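Local coordinates for putative cytoplasmic protein (Salmonella typhimurium LT2, PDB 2Q02) that binds zinc in a xylose isomerase-like TIM barrel and may act as an isomerase, although its exact reaction is unknown, at residues K6-I11 and G240-E245. Residues are numbered along the deposited sequence; the frame is centred on the assembly and turned at random.
Sequences KTRFCI and GIYAFE. With ZN (zinc ion), chain E.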
loop_
_atom_site.group_PDB
_atom_site.type_symbol
_atom_site.label_atom_id
_atom_site.label_comp_id
_atom_site.label_asym_id
_atom_site.label_seq_id
_atom_site.Cartn_x
_atom_site.Cartn_y
_atom_site.Cartn_z
ATOM N N LYS A 6 13.046 -13.475 -1.257
ATOM C CA LYS A 6 11.603 -13.827 -1.297
ATOM C C LYS A 6 10.852 -13.292 -0.054
ATOM O O LYS A 6 9.696 -12.851 -0.137
ATOM C CB LYS A 6 11.404 -15.347 -1.445
ATOM N N THR A 7 11.542 -13.355 1.088
ATOM C CA THR A 7 11.153 -12.744 2.376
ATOM C C THR A 7 10.561 -11.333 2.271
ATOM O O THR A 7 9.681 -10.964 3.062
ATOM C CB THR A 7 12.478 -12.636 3.268
ATOM O OG1 THR A 7 12.809 -13.926 3.775
ATOM C CG2 THR A 7 12.411 -11.621 4.458
ATOM N N ARG A 8 11.117 -10.539 1.345
ATOM C CA ARG A 8 10.754 -9.129 1.162
ATOM C C ARG A 8 9.421 -8.919 0.453
ATOM O O ARG A 8 8.999 -7.780 0.314
ATOM C CB ARG A 8 11.824 -8.376 0.348
ATOM C CG ARG A 8 13.149 -8.210 1.054
ATOM C CD ARG A 8 14.201 -7.610 0.127
ATOM N NE ARG A 8 13.820 -6.273 -0.315
ATOM C CZ ARG A 8 14.433 -5.582 -1.279
ATOM N NH1 ARG A 8 15.476 -6.077 -1.921
ATOM N NH2 ARG A 8 13.984 -4.383 -1.626
ATOM N N PHE A 9 8.776 -9.977 -0.029
ATOM C CA PHE A 9 7.480 -9.818 -0.704
ATOM C C PHE A 9 6.323 -9.919 0.281
ATOM O O PHE A 9 6.378 -10.672 1.255
ATOM C CB PHE A 9 7.326 -10.806 -1.869
ATOM C CG PHE A 9 8.178 -10.465 -3.062
ATOM C CD1 PHE A 9 7.943 -9.296 -3.788
ATOM C CD2 PHE A 9 9.209 -11.308 -3.468
ATOM C CE1 PHE A 9 8.726 -8.943 -4.879
ATOM C CE2 PHE A 9 10.006 -10.973 -4.593
ATOM C CZ PHE A 9 9.759 -9.777 -5.294
ATOM N N CYS A 10 5.275 -9.133 0.020
ATOM C CA CYS A 10 4.085 -9.045 0.902
ATOM C C CYS A 10 2.837 -9.177 0.047
ATOM O O CYS A 10 2.768 -8.650 -1.061
ATOM C CB CYS A 10 4.069 -7.683 1.626
ATOM S SG CYS A 10 2.676 -7.348 2.750
ATOM N N ILE A 11 1.848 -9.899 0.540
ATOM C CA ILE A 11 0.623 -10.042 -0.214
ATOM C C ILE A 11 -0.457 -9.186 0.432
ATOM O O ILE A 11 -0.863 -9.418 1.579
ATOM C CB ILE A 11 0.168 -11.510 -0.322
ATOM C CG1 ILE A 11 1.354 -12.438 -0.676
ATOM C CG2 ILE A 11 -0.979 -11.633 -1.338
ATOM C CD1 ILE A 11 2.103 -12.076 -1.945
ATOM N N GLY A 240 13.566 -2.501 1.210
ATOM C CA GLY A 240 12.290 -2.605 1.909
ATOM C C GLY A 240 11.345 -3.584 1.255
ATOM O O GLY A 240 11.741 -4.358 0.419
ATOM N N ILE A 241 10.083 -3.531 1.633
ATOM C CA ILE A 241 9.107 -4.539 1.239
ATOM C C ILE A 241 8.390 -4.159 -0.073
ATOM O O ILE A 241 8.030 -2.987 -0.308
ATOM C CB ILE A 241 8.063 -4.753 2.375
ATOM C CG1 ILE A 241 8.765 -5.294 3.639
ATOM C CG2 ILE A 241 6.947 -5.688 1.925
ATOM C CD1 ILE A 241 7.912 -5.292 4.904
ATOM N N TYR A 242 8.212 -5.161 -0.929
ATOM C CA TYR A 242 7.364 -5.057 -2.092
ATOM C C TYR A 242 6.094 -5.853 -1.796
ATOM O O TYR A 242 6.142 -7.054 -1.498
ATOM C CB TYR A 242 8.079 -5.633 -3.317
ATOM C CG TYR A 242 9.287 -4.832 -3.782
ATOM C CD1 TYR A 242 9.120 -3.617 -4.449
ATOM C CD2 TYR A 242 10.598 -5.302 -3.576
ATOM C CE1 TYR A 242 10.197 -2.883 -4.880
ATOM C CE2 TYR A 242 11.705 -4.567 -4.018
ATOM C CZ TYR A 242 11.482 -3.352 -4.664
ATOM O OH TYR A 242 12.528 -2.597 -5.120
ATOM N N ALA A 243 4.961 -5.165 -1.887
ATOM C CA ALA A 243 3.640 -5.728 -1.611
ATOM C C ALA A 243 2.819 -5.623 -2.861
ATOM O O ALA A 243 2.765 -4.558 -3.455
ATOM C CB ALA A 243 2.945 -4.960 -0.484
ATOM N N PHE A 244 2.170 -6.728 -3.235
ATOM C CA PHE A 244 1.334 -6.803 -4.422
ATOM C C PHE A 244 -0.083 -6.351 -4.068
ATOM O O PHE A 244 -0.687 -6.899 -3.142
ATOM C CB PHE A 244 1.338 -8.233 -4.994
ATOM C CG PHE A 244 2.646 -8.613 -5.643
ATOM C CD1 PHE A 244 3.006 -8.075 -6.872
ATOM C CD2 PHE A 244 3.527 -9.492 -5.016
ATOM C CE1 PHE A 244 4.225 -8.409 -7.471
ATOM C CE2 PHE A 244 4.747 -9.855 -5.623
ATOM C CZ PHE A 244 5.097 -9.306 -6.843
ATOM N N GLU A 245 -0.582 -5.332 -4.787
ATOM C CA GLU A 245 -1.877 -4.690 -4.484
ATOM C C GLU A 245 -2.716 -4.446 -5.766
ATOM O O GLU A 245 -2.877 -3.320 -6.216
ATOM C CB GLU A 245 -1.680 -3.381 -3.680
ATOM C CG GLU A 245 -3.000 -2.733 -3.190
ATOM C CD GLU A 245 -2.852 -1.277 -2.741
ATOM O OE1 GLU A 245 -2.128 -0.500 -3.397
ATOM O OE2 GLU A 245 -3.483 -0.881 -1.739
HETATM ZN ZN ZN E . -1.286 1.392 -2.870
#
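Strands 9-11 and 242-244 run parallel, their axes 28° apart, joined by backbone bonds that pass back and forth: Y242 N to R8 O just ahead of the first strand, C10 N to Y242 O (2.7 Å) and F244 N to C10 O. At the N-terminal end of the pair a side chain extends this ladder. The R8 chain bends at chi3 (62°) and brings its guanidinium side-on to the carbonyl of G240, where NE (2.9 Å) and NH2 (3.0 Å) both reach G240 O, which lies in the guanidinium plane. This double grip fixes the group's rotation; R8 NH2 also comes within 3.3 Å of Y242 CE2, guanidinium and ring lying side by side with planes 36° apart, and forms a salt bridge with E234, whose carboxylate also takes the Y242 hydroxyl. F9, Y242, I11 and F244 share the outer face of the sheet. F9 CD1 meets Y242 CB and F244 CE2 (both 3.7 Å); the F9 and F244 planes are nearly parallel, yet slid so far apart that they scarcely overlap. Helix 256-271 packs against F9, I11 and F244. On the opposite face, C10 and A243 meet CB to CB, and C10 CB also touches I241 CG2 (3.5 Å). The pairing of first strand with eighth closes the TIM barrel, and at its C-terminal end E245 OE1 binds zinc at 2.1 Å together with E139, D170 and H197.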